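PDB 6T3T: 4-hydroxy-tetrahydrodipicolinate synthase from Methylacidiphilum fumariolicum SolV, which probably catalyses the condensation of pyruvate with (S)-aspartate-beta-semialdehyde to 4-hydroxy-tetrahydrodipicolinate, a step of lysine biosynthesis by way of diaminopimelate. Local coordinates for residues A[2-6]-A[200-204]; A[38-42]-A[59-63]; A[81-86]-A[118-122]; A[148-152]-A[177-182]. One frame throughout, in Å; residues are numbered along the deposited sequence.

Contact 1. Residues A[2-6]-A[200-204]; sequences KIQGT and AVGVV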
loop_
_atom_site.group_PDB
_atom_site.type_symbol
_atom_site.label_atom_id
_atom_site.label_comp_id
_atom_site.label_asym_id
_atom_site.label_seq_id
_atom_site.Cartn_x
_atom_site.Cartn_y
_atom_site.Cartn_z
ATOM N N LYS A 2 4.360 -9.755 -35.289
ATOM C CA LYS A 2 4.046 -9.439 -33.904
ATOM C C LYS A 2 5.012 -10.191 -32.965
ATOM O O LYS A 2 5.541 -11.250 -33.314
ATOM C CB LYS A 2 2.574 -9.801 -33.620
ATOM C CG LYS A 2 2.183 -9.709 -32.158
ATOM C CD LYS A 2 0.811 -10.280 -31.828
ATOM C CE LYS A 2 -0.083 -9.235 -31.212
ATOM N NZ LYS A 2 -1.416 -9.804 -30.825
ATOM N N ILE A 3 5.145 -9.718 -31.735
ATOM C CA ILE A 3 6.058 -10.301 -30.764
ATOM C C ILE A 3 5.265 -11.243 -29.876
ATOM O O ILE A 3 4.315 -10.824 -29.210
ATOM C CB ILE A 3 6.755 -9.218 -29.934
ATOM C CG1 ILE A 3 7.436 -8.226 -30.865
ATOM C CG2 ILE A 3 7.775 -9.866 -29.009
ATOM C CD1 ILE A 3 8.563 -8.847 -31.649
ATOM N N GLN A 4 5.638 -12.524 -29.885
ATOM C CA GLN A 4 4.892 -13.556 -29.177
ATOM C C GLN A 4 5.852 -14.627 -28.699
ATOM O O GLN A 4 6.983 -14.729 -29.172
ATOM C CB GLN A 4 3.823 -14.220 -30.055
ATOM C CG GLN A 4 2.627 -13.371 -30.320
ATOM C CD GLN A 4 1.521 -14.130 -31.026
ATOM O OE1 GLN A 4 1.723 -15.266 -31.491
ATOM N NE2 GLN A 4 0.339 -13.509 -31.112
ATOM N N GLY A 5 5.413 -15.379 -27.698
ATOM C CA GLY A 5 6.218 -16.481 -27.228
ATOM C C GLY A 5 7.050 -16.144 -26.007
ATOM O O GLY A 5 6.673 -15.297 -25.199
ATOM N N THR A 6 8.197 -16.803 -25.878
ATOM C CA THR A 6 9.013 -16.751 -24.669
ATOM C C THR A 6 10.376 -16.155 -24.981
ATOM O O THR A 6 11.116 -16.688 -25.822
ATOM C CB THR A 6 9.177 -18.138 -24.058
ATOM O OG1 THR A 6 7.885 -18.704 -23.850
ATOM C CG2 THR A 6 9.942 -18.027 -22.715
ATOM N N ALA A 200 -2.555 -11.400 -22.999
ATOM C CA ALA A 200 -1.121 -11.393 -23.228
ATOM C C ALA A 200 -0.756 -12.511 -24.199
ATOM O O ALA A 200 -1.484 -13.498 -24.346
ATOM C CB ALA A 200 -0.376 -11.543 -21.901
ATOM N N VAL A 201 0.403 -12.359 -24.847
ATOM C CA VAL A 201 0.810 -13.264 -25.913
ATOM C C VAL A 201 2.209 -13.815 -25.673
ATOM O O VAL A 201 2.813 -14.388 -26.579
ATOM C CB VAL A 201 0.702 -12.580 -27.299
ATOM C CG1 VAL A 201 -0.797 -12.301 -27.656
ATOM C CG2 VAL A 201 1.552 -11.281 -27.369
ATOM N N GLY A 202 2.745 -13.644 -24.474
ATOM C CA GLY A 202 4.037 -14.223 -24.177
ATOM C C GLY A 202 4.608 -13.667 -22.889
ATOM O O GLY A 202 3.911 -13.024 -22.093
ATOM N N VAL A 203 5.896 -13.929 -22.701
ATOM C CA VAL A 203 6.557 -13.626 -21.440
ATOM C C VAL A 203 8.002 -13.236 -21.709
ATOM O O VAL A 203 8.668 -13.812 -22.571
ATOM C CB VAL A 203 6.455 -14.834 -20.477
ATOM C CG1 VAL A 203 7.203 -16.067 -21.049
ATOM C CG2 VAL A 203 6.925 -14.457 -19.105
ATOM N N VAL A 204 8.474 -12.231 -20.988
ATOM C CA VAL A 204 9.894 -12.024 -20.785
ATOM C C VAL A 204 10.214 -12.665 -19.441
ATOM O O VAL A 204 9.858 -12.131 -18.383
ATOM C CB VAL A 204 10.268 -10.538 -20.813
ATOM C CG1 VAL A 204 11.784 -10.381 -20.642
ATOM C CG2 VAL A 204 9.791 -9.886 -22.118
#
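G5 and G202 pair in parallel, with T6 beside V203, where the first and eighth strands of the TIM barrel meet and close the cylinder. Two backbone bonds stitch the seam: G5 N gives its hydrogen to V201 O at 3.0 Å, and V203 N gives one to G5 O at 3.0 Å. Glycine suits both places: a CB on G202 would run into G5 O, and one on G5 would jam against the carbonyl of Q4. V201 carries most of the side-chain contact. Its CG2 meets I3 O at 3.4 Å, its CB takes Q4 CG at 3.7 Å, and Q4, extended beyond CG, lays NE2 alongside V201 CG1. K2 NZ comes up to the same methyl but is hydrogen-bonded to G180 O. T6 and V203 lie side by side, CG2 to CG1 at 3.8 Å, both touching V219 of helix 212-223. Cutting V201 back to an alanine would probably open a gap beside I3 O and leave Q4 only the CB to pack on. The backbone bonds set the register of the closing strands, the second running on into V204, probably a pyruvate-binding residue; Q4 and K2 lie at the exposed margin.

Contact 2. Residues A[38-42]-A[59-63]; sequences GIVPV and LVRLT
V42 packs its two methyls against successive residues of helix 53-67, and apolar contact makes up most of the joint. CG1 of V42 presses on L59 CB at 3.4 Å, tighter than usual for two carbons, and also meets L59 CD1 at 3.6 Å. The other methyl, CG2, lies 3.6 Å from V60 CG2, the two side chains crossing at about a right angle. Turning CG1 anti to the carbonyl carbon (chi1 -55°) is what sends one branch to each helix residue. P41 offers only ring carbons, its CG standing 4.4 Å from V60 CG2, and two residues before it I39 CG2 lies 4.1 Å from T63 CG2.

The polar element belongs to the helix itself. T63 OG1 donates to L59 O at 2.8 Å, tilted 32° from the carbonyl plane, and T63 N reaches the same oxygen from its opposite face. That bond satisfies the buried hydroxyl, which lies beside P41 CB, while the methyl is left for I39. A valine in place of T63 would probably keep that methyl contact but cost L59 O its second donor.

Strand 38-40 and helix 53-67 begin a beta-alpha-beta unit completed by strand 72-76, whose I73 touches both P41 and T63. The chemistry implies cohesion through shape: V42 fits closely on L59 and V60, P41 and I39 pack more loosely, and the lone hydroxyl is spent within the helix.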
loop_
_atom_site.group_PDB
_atom_site.type_symbol
_atom_site.label_atom_id
_atom_site.label_comp_id
_atom_site.label_asym_id
_atom_site.label_seq_id
_atom_site.Cartn_x
_atom_site.Cartn_y
_atom_site.Cartn_z
ATOM N N GLY A 38 13.463 -15.616 -28.199
ATOM C CA GLY A 38 14.392 -14.503 -28.231
ATOM C C GLY A 38 15.020 -14.291 -26.877
ATOM O O GLY A 38 14.674 -14.949 -25.890
ATOM N N ILE A 39 15.946 -13.336 -26.842
ATOM C CA ILE A 39 16.790 -13.064 -25.685
ATOM C C ILE A 39 16.682 -11.583 -25.334
ATOM O O ILE A 39 16.676 -10.724 -26.222
ATOM C CB ILE A 39 18.264 -13.447 -25.982
ATOM C CG1 ILE A 39 18.374 -14.911 -26.438
ATOM C CG2 ILE A 39 19.174 -13.173 -24.772
ATOM C CD1 ILE A 39 18.123 -15.938 -25.335
ATOM N N VAL A 40 16.604 -11.283 -24.042
ATOM C CA VAL A 40 16.726 -9.917 -23.539
ATOM C C VAL A 40 18.024 -9.817 -22.746
ATOM O O VAL A 40 18.056 -10.169 -21.563
ATOM C CB VAL A 40 15.532 -9.529 -22.669
ATOM C CG1 VAL A 40 15.785 -8.185 -22.039
ATOM C CG2 VAL A 40 14.278 -9.521 -23.486
ATOM N N PRO A 41 19.117 -9.384 -23.351
ATOM C CA PRO A 41 20.354 -9.217 -22.590
ATOM C C PRO A 41 20.346 -7.899 -21.842
ATOM O O PRO A 41 19.694 -6.939 -22.253
ATOM C CB PRO A 41 21.439 -9.240 -23.673
ATOM C CG PRO A 41 20.742 -8.620 -24.879
ATOM C CD PRO A 41 19.257 -8.953 -24.756
ATOM N N VAL A 42 21.086 -7.879 -20.733
ATOM C CA VAL A 42 21.379 -6.710 -19.897
ATOM C C VAL A 42 20.140 -5.913 -19.500
ATOM O O VAL A 42 20.122 -4.675 -19.594
ATOM C CB VAL A 42 22.440 -5.801 -20.572
ATOM C CG1 VAL A 42 23.675 -6.614 -20.882
ATOM C CG2 VAL A 42 21.939 -5.112 -21.850
ATOM N N LEU A 59 28.235 -6.997 -23.649
ATOM C CA LEU A 59 27.300 -8.105 -23.459
ATOM C C LEU A 59 26.292 -8.152 -24.593
ATOM O O LEU A 59 25.978 -9.236 -25.114
ATOM C CB LEU A 59 26.575 -7.968 -22.116
ATOM C CG LEU A 59 27.200 -8.669 -20.904
ATOM C CD1 LEU A 59 26.797 -7.963 -19.623
ATOM C CD2 LEU A 59 26.814 -10.165 -20.835
ATOM N N VAL A 60 25.836 -6.980 -25.051
ATOM C CA VAL A 60 24.891 -6.968 -26.159
ATOM C C VAL A 60 25.564 -7.440 -27.440
ATOM O O VAL A 60 24.991 -8.223 -28.209
ATOM C CB VAL A 60 24.279 -5.572 -26.326
ATOM C CG1 VAL A 60 23.372 -5.531 -27.588
ATOM C CG2 VAL A 60 23.519 -5.238 -25.084
ATOM N N ARG A 61 26.806 -7.019 -27.661
ATOM C CA ARG A 61 27.528 -7.438 -28.855
ATOM C C ARG A 61 27.797 -8.934 -28.839
ATOM O O ARG A 61 27.630 -9.611 -29.861
ATOM C CB ARG A 61 28.837 -6.658 -28.994
ATOM C CG ARG A 61 29.458 -6.761 -30.380
ATOM C CD ARG A 61 30.385 -5.591 -30.605
ATOM N NE ARG A 61 30.985 -5.211 -29.339
ATOM C CZ ARG A 61 31.228 -3.955 -28.967
ATOM N NH1 ARG A 61 30.885 -2.939 -29.761
ATOM N NH2 ARG A 61 31.781 -3.729 -27.779
ATOM N N LEU A 62 28.257 -9.458 -27.697
ATOM C CA LEU A 62 28.531 -10.888 -27.594
ATOM C C LEU A 62 27.283 -11.708 -27.847
ATOM O O LEU A 62 27.333 -12.730 -28.539
ATOM C CB LEU A 62 29.063 -11.224 -26.210
ATOM C CG LEU A 62 30.517 -10.887 -25.981
ATOM C CD1 LEU A 62 30.763 -10.848 -24.475
ATOM C CD2 LEU A 62 31.393 -11.916 -26.685
ATOM N N THR A 63 26.157 -11.281 -27.265
ATOM C CA THR A 63 24.890 -11.959 -27.485
ATOM C C THR A 63 24.541 -11.975 -28.971
ATOM O O THR A 63 24.179 -13.018 -29.514
ATOM C CB THR A 63 23.780 -11.296 -26.660
ATOM O OG1 THR A 63 24.132 -11.316 -25.266
ATOM C CG2 THR A 63 22.448 -12.021 -26.862
#

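Contact 3. Residues A[81-86]-A[118-122]; sequences STAEAI and HFSAI
T82 and H118 make the polar link between these two helices: OG1 and ND1 stand 2.6 Å apart in a hydrogen bond that either could donate. The hydroxyl comes in at the edge of the imidazole, near its plane, as the two side chains run antiparallel past one another. With CG of H118 anti to the backbone N (chi1 171°), the ring swings out toward helix 82-95. Threonine suits the place across from it, since its hydroxyl meets H118 while its methyl, CG2, packs on A121 CB at 4.0 Å.

Apolar contacts take over one turn further on. I122 CD1 meets A85 CB at 3.6 Å and also lies off-centre over one face of the H118 ring. The I86 and I122 side chains cross obliquely, CG1 to CG1 at 4.0 Å. A85 and A121 both point at the other helix, where a small side chain fits; the axes are 9.6 Å apart at closest and 31° from parallel.

A third group fixes the helix start: S81, at the N-cap, accepts from E84 N through OG at 3.2 Å.

Helices 82-95 and 112-125 are neighbours in the outer layer of the barrel. I122 reaches inward to L102 of strand 99-103, and L269 and P270 of a second subunit pack on T82 and H118, respectively.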
loop_
_atom_site.group_PDB
_atom_site.type_symbol
_atom_site.label_atom_id
_atom_site.label_comp_id
_atom_site.label_asym_id
_atom_site.label_seq_id
_atom_site.Cartn_x
_atom_site.Cartn_y
_atom_site.Cartn_z
ATOM N N SER A 81 17.713 8.583 -17.502
ATOM C CA SER A 81 18.105 9.719 -18.325
ATOM C C SER A 81 17.687 9.445 -19.763
ATOM O O SER A 81 18.148 8.466 -20.378
ATOM C CB SER A 81 19.610 9.956 -18.257
ATOM O OG SER A 81 20.006 10.806 -19.325
ATOM N N THR A 82 16.826 10.313 -20.297
ATOM C CA THR A 82 16.366 10.143 -21.667
ATOM C C THR A 82 17.541 10.168 -22.638
ATOM O O THR A 82 17.609 9.351 -23.554
ATOM C CB THR A 82 15.345 11.229 -21.991
ATOM O OG1 THR A 82 14.295 11.192 -21.009
ATOM C CG2 THR A 82 14.761 11.072 -23.389
ATOM N N ALA A 83 18.490 11.085 -22.438
ATOM C CA ALA A 83 19.651 11.133 -23.324
ATOM C C ALA A 83 20.453 9.836 -23.279
ATOM O O ALA A 83 20.831 9.301 -24.325
ATOM C CB ALA A 83 20.533 12.330 -22.961
ATOM N N GLU A 84 20.699 9.296 -22.080
ATOM C CA GLU A 84 21.478 8.063 -21.997
ATOM C C GLU A 84 20.741 6.888 -22.623
ATOM O O GLU A 84 21.381 5.988 -23.184
ATOM C CB GLU A 84 21.855 7.715 -20.565
ATOM C CG GLU A 84 22.831 6.544 -20.569
ATOM C CD GLU A 84 23.196 6.017 -19.183
ATOM O OE1 GLU A 84 22.454 6.273 -18.210
ATOM O OE2 GLU A 84 24.258 5.350 -19.072
ATOM N N ALA A 85 19.404 6.852 -22.489
ATOM C CA ALA A 85 18.623 5.802 -23.136
ATOM C C ALA A 85 18.722 5.912 -24.655
ATOM O O ALA A 85 18.813 4.902 -25.356
ATOM C CB ALA A 85 17.156 5.865 -22.677
ATOM N N ILE A 86 18.689 7.133 -25.181
ATOM C CA ILE A 86 18.861 7.331 -26.618
ATOM C C ILE A 86 20.223 6.814 -27.059
ATOM O O ILE A 86 20.341 6.062 -28.035
ATOM C CB ILE A 86 18.675 8.819 -26.965
ATOM C CG1 ILE A 86 17.191 9.186 -26.925
ATOM C CG2 ILE A 86 19.348 9.167 -28.317
ATOM C CD1 ILE A 86 16.949 10.703 -27.021
ATOM N N HIS A 118 9.539 11.104 -22.603
ATOM C CA HIS A 118 10.727 10.258 -22.528
ATOM C C HIS A 118 10.676 9.169 -23.595
ATOM O O HIS A 118 11.599 9.015 -24.406
ATOM C CB HIS A 118 10.828 9.642 -21.132
ATOM C CG HIS A 118 11.878 8.590 -20.983
ATOM N ND1 HIS A 118 13.192 8.891 -20.691
ATOM C CD2 HIS A 118 11.800 7.236 -21.024
ATOM C CE1 HIS A 118 13.879 7.767 -20.571
ATOM N NE2 HIS A 118 13.056 6.750 -20.759
ATOM N N PHE A 119 9.605 8.390 -23.596
ATOM C CA PHE A 119 9.521 7.283 -24.540
ATOM C C PHE A 119 9.359 7.790 -25.973
ATOM O O PHE A 119 9.987 7.247 -26.892
ATOM C CB PHE A 119 8.386 6.328 -24.143
ATOM C CG PHE A 119 8.693 5.480 -22.902
ATOM C CD1 PHE A 119 9.720 4.545 -22.920
ATOM C CD2 PHE A 119 7.938 5.601 -21.742
ATOM C CE1 PHE A 119 10.007 3.760 -21.798
ATOM C CE2 PHE A 119 8.220 4.806 -20.600
ATOM C CZ PHE A 119 9.274 3.906 -20.636
ATOM N N SER A 120 8.605 8.888 -26.182
ATOM C CA SER A 120 8.468 9.417 -27.543
ATOM C C SER A 120 9.812 9.865 -28.106
ATOM O O SER A 120 10.111 9.612 -29.278
ATOM C CB SER A 120 7.484 10.578 -27.600
ATOM O OG SER A 120 6.186 10.164 -27.234
ATOM N N ALA A 121 10.629 10.522 -27.292
ATOM C CA ALA A 121 11.923 10.987 -27.765
ATOM C C ALA A 121 12.820 9.821 -28.158
ATOM O O ALA A 121 13.525 9.904 -29.160
ATOM C CB ALA A 121 12.600 11.845 -26.695
ATOM N N ILE A 122 12.805 8.728 -27.372
ATOM C CA ILE A 122 13.611 7.545 -27.694
ATOM C C ILE A 122 13.076 6.864 -28.947
ATOM O O ILE A 122 13.839 6.500 -29.849
ATOM C CB ILE A 122 13.651 6.552 -26.515
ATOM C CG1 ILE A 122 14.188 7.211 -25.241
ATOM C CG2 ILE A 122 14.500 5.302 -26.909
ATOM C CD1 ILE A 122 13.815 6.458 -23.933
#

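Contact 4. Residues A[148-152]-A[177-182]; sequences VKRLV and ALPGEF
V148, V152, L178 and F182 form the close-packed part of this contact, a small aliphatic and aromatic cluster. L178 CD2 sits 3.6 Å from V148 CG1 and from V152 CG2, and stands over the centre of the F182 ring, 3.4 Å above its plane. The ring in turn meets the two valines obliquely, CE1 at 3.6 Å from V152 CG2 and CZ at 3.7 Å from V148 CG1. With CG of F182 anti to the backbone N (chi1 -177°), the ring extends toward helix 145-154. Valines one turn apart suit that helix, each placing a methyl on both L178 and F182.

The outer side is thinner and more mixed in kind. K149 lays a methylene, CD, against A177 O at 3.5 Å, and its chain bends at chi3 beyond that point. P179 CD only grazes V152 CG1 at 4.5 Å.

Residues 177-182 link the end of helix 168-177 to strand 183-186, with a type I turn from P179 to F182, and the contact joins this link to helix 145-154. Inward, V148 and F182 both touch I161 of strand 158-163, continuing the apolar layer. The two segments are therefore held to each other by dispersion and burial of hydrocarbon, with the lysine chain flanking the cluster at its outer margin.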
loop_
_atom_site.group_PDB
_atom_site.type_symbol
_atom_site.label_atom_id
_atom_site.label_comp_id
_atom_site.label_asym_id
_atom_site.label_seq_id
_atom_site.Cartn_x
_atom_site.Cartn_y
_atom_site.Cartn_z
ATOM N N VAL A 148 0.429 4.597 -22.285
ATOM C CA VAL A 148 0.741 3.574 -23.289
ATOM C C VAL A 148 -0.056 3.817 -24.573
ATOM O O VAL A 148 0.481 3.716 -25.684
ATOM C CB VAL A 148 0.478 2.160 -22.727
ATOM C CG1 VAL A 148 0.749 1.136 -23.776
ATOM C CG2 VAL A 148 1.333 1.876 -21.495
ATOM N N LYS A 149 -1.347 4.140 -24.446
ATOM C CA LYS A 149 -2.173 4.324 -25.635
ATOM C C LYS A 149 -1.681 5.499 -26.472
ATOM O O LYS A 149 -1.501 5.372 -27.688
ATOM C CB LYS A 149 -3.638 4.532 -25.243
ATOM C CG LYS A 149 -4.587 4.563 -26.450
ATOM C CD LYS A 149 -6.059 4.667 -26.019
ATOM C CE LYS A 149 -6.570 6.087 -26.077
ATOM N NZ LYS A 149 -8.067 6.136 -26.107
ATOM N N ARG A 150 -1.401 6.638 -25.821
ATOM C CA ARG A 150 -0.897 7.815 -26.539
ATOM C C ARG A 150 0.447 7.529 -27.192
ATOM O O ARG A 150 0.708 7.955 -28.325
ATOM C CB ARG A 150 -0.743 9.013 -25.585
ATOM C CG ARG A 150 -2.040 9.642 -25.068
ATOM C CD ARG A 150 -1.785 10.620 -23.886
ATOM N NE ARG A 150 -0.901 11.726 -24.286
ATOM C CZ ARG A 150 -0.161 12.460 -23.456
ATOM N NH1 ARG A 150 -0.170 12.226 -22.139
ATOM N NH2 ARG A 150 0.602 13.436 -23.950
ATOM N N LEU A 151 1.322 6.828 -26.475
ATOM C CA LEU A 151 2.636 6.499 -27.016
ATOM C C LEU A 151 2.507 5.685 -28.304
ATOM O O LEU A 151 3.293 5.857 -29.238
ATOM C CB LEU A 151 3.475 5.761 -25.960
ATOM C CG LEU A 151 4.131 6.607 -24.844
ATOM C CD1 LEU A 151 4.825 5.748 -23.771
ATOM C CD2 LEU A 151 5.126 7.674 -25.407
ATOM N N VAL A 152 1.542 4.769 -28.358
ATOM C CA VAL A 152 1.384 3.928 -29.536
ATOM C C VAL A 152 0.722 4.697 -30.672
ATOM O O VAL A 152 1.075 4.509 -31.842
ATOM C CB VAL A 152 0.618 2.655 -29.156
ATOM C CG1 VAL A 152 0.260 1.821 -30.405
ATOM C CG2 VAL A 152 1.464 1.862 -28.179
ATOM N N ALA A 177 -7.604 -0.866 -24.444
ATOM C CA ALA A 177 -7.190 0.424 -24.973
ATOM C C ALA A 177 -6.333 0.339 -26.225
ATOM O O ALA A 177 -6.263 1.322 -26.967
ATOM C CB ALA A 177 -6.444 1.225 -23.903
ATOM N N LEU A 178 -5.702 -0.789 -26.503
ATOM C CA LEU A 178 -4.692 -0.822 -27.545
ATOM C C LEU A 178 -5.090 -1.765 -28.669
ATOM O O LEU A 178 -5.982 -2.603 -28.498
ATOM C CB LEU A 178 -3.341 -1.227 -26.944
ATOM C CG LEU A 178 -2.705 0.082 -26.436
ATOM C CD1 LEU A 178 -3.062 0.424 -24.993
ATOM C CD2 LEU A 178 -1.216 0.109 -26.634
ATOM N N PRO A 179 -4.524 -1.587 -29.869
ATOM C CA PRO A 179 -4.884 -2.465 -30.992
ATOM C C PRO A 179 -4.406 -3.886 -30.743
ATOM O O PRO A 179 -3.558 -4.155 -29.887
ATOM C CB PRO A 179 -4.162 -1.853 -32.197
ATOM C CG PRO A 179 -3.712 -0.476 -31.740
ATOM C CD PRO A 179 -3.501 -0.601 -30.258
ATOM N N GLY A 180 -4.914 -4.801 -31.567
ATOM C CA GLY A 180 -4.514 -6.190 -31.427
ATOM C C GLY A 180 -3.063 -6.454 -31.779
ATOM O O GLY A 180 -2.460 -7.404 -31.263
ATOM N N GLU A 181 -2.480 -5.636 -32.661
ATOM C CA GLU A 181 -1.105 -5.892 -33.073
ATOM C C GLU A 181 -0.120 -5.574 -31.961
ATOM O O GLU A 181 1.019 -6.048 -32.007
ATOM C CB GLU A 181 -0.748 -5.089 -34.326
ATOM C CG GLU A 181 -1.450 -5.547 -35.613
ATOM C CD GLU A 181 -0.695 -6.661 -36.362
ATOM O OE1 GLU A 181 0.461 -6.999 -35.981
ATOM O OE2 GLU A 181 -1.259 -7.175 -37.356
ATOM N N PHE A 182 -0.535 -4.780 -30.980
ATOM C CA PHE A 182 0.295 -4.461 -29.824
ATOM C C PHE A 182 0.398 -5.682 -28.913
ATOM O O PHE A 182 -0.611 -6.326 -28.614
ATOM C CB PHE A 182 -0.328 -3.282 -29.080
ATOM C CG PHE A 182 0.470 -2.799 -27.900
ATOM C CD1 PHE A 182 1.564 -1.971 -28.078
ATOM C CD2 PHE A 182 0.085 -3.128 -26.618
ATOM C CE1 PHE A 182 2.256 -1.490 -26.986
ATOM C CE2 PHE A 182 0.770 -2.678 -25.535
ATOM C CZ PHE A 182 1.863 -1.855 -25.713
#

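Overall arrangement
All four contacts belong to one TIM barrel and differ by layer. Contact 1 is strand on strand, its cohesion coming from backbone hydrogen bonds; contact 2, wholly buried, joins a strand to its covering helix through hydrocarbon. They meet where V204 CG1 touches V40 CG2 at 3.9 Å, and strands 5-9 and 38-40 are neighbours in the sheet. Contacts 3 and 4 lie farther out, each centred about 20 Å from the chain centre, and are only partly buried; contact 3 alone adds a side-chain hydrogen bond between segments and is touched by another subunit. L151 packs on F119 and S120, connecting contacts 3 and 4, while K2 CE, 3.5 Å from E181 O, brings contact 1 against contact 4.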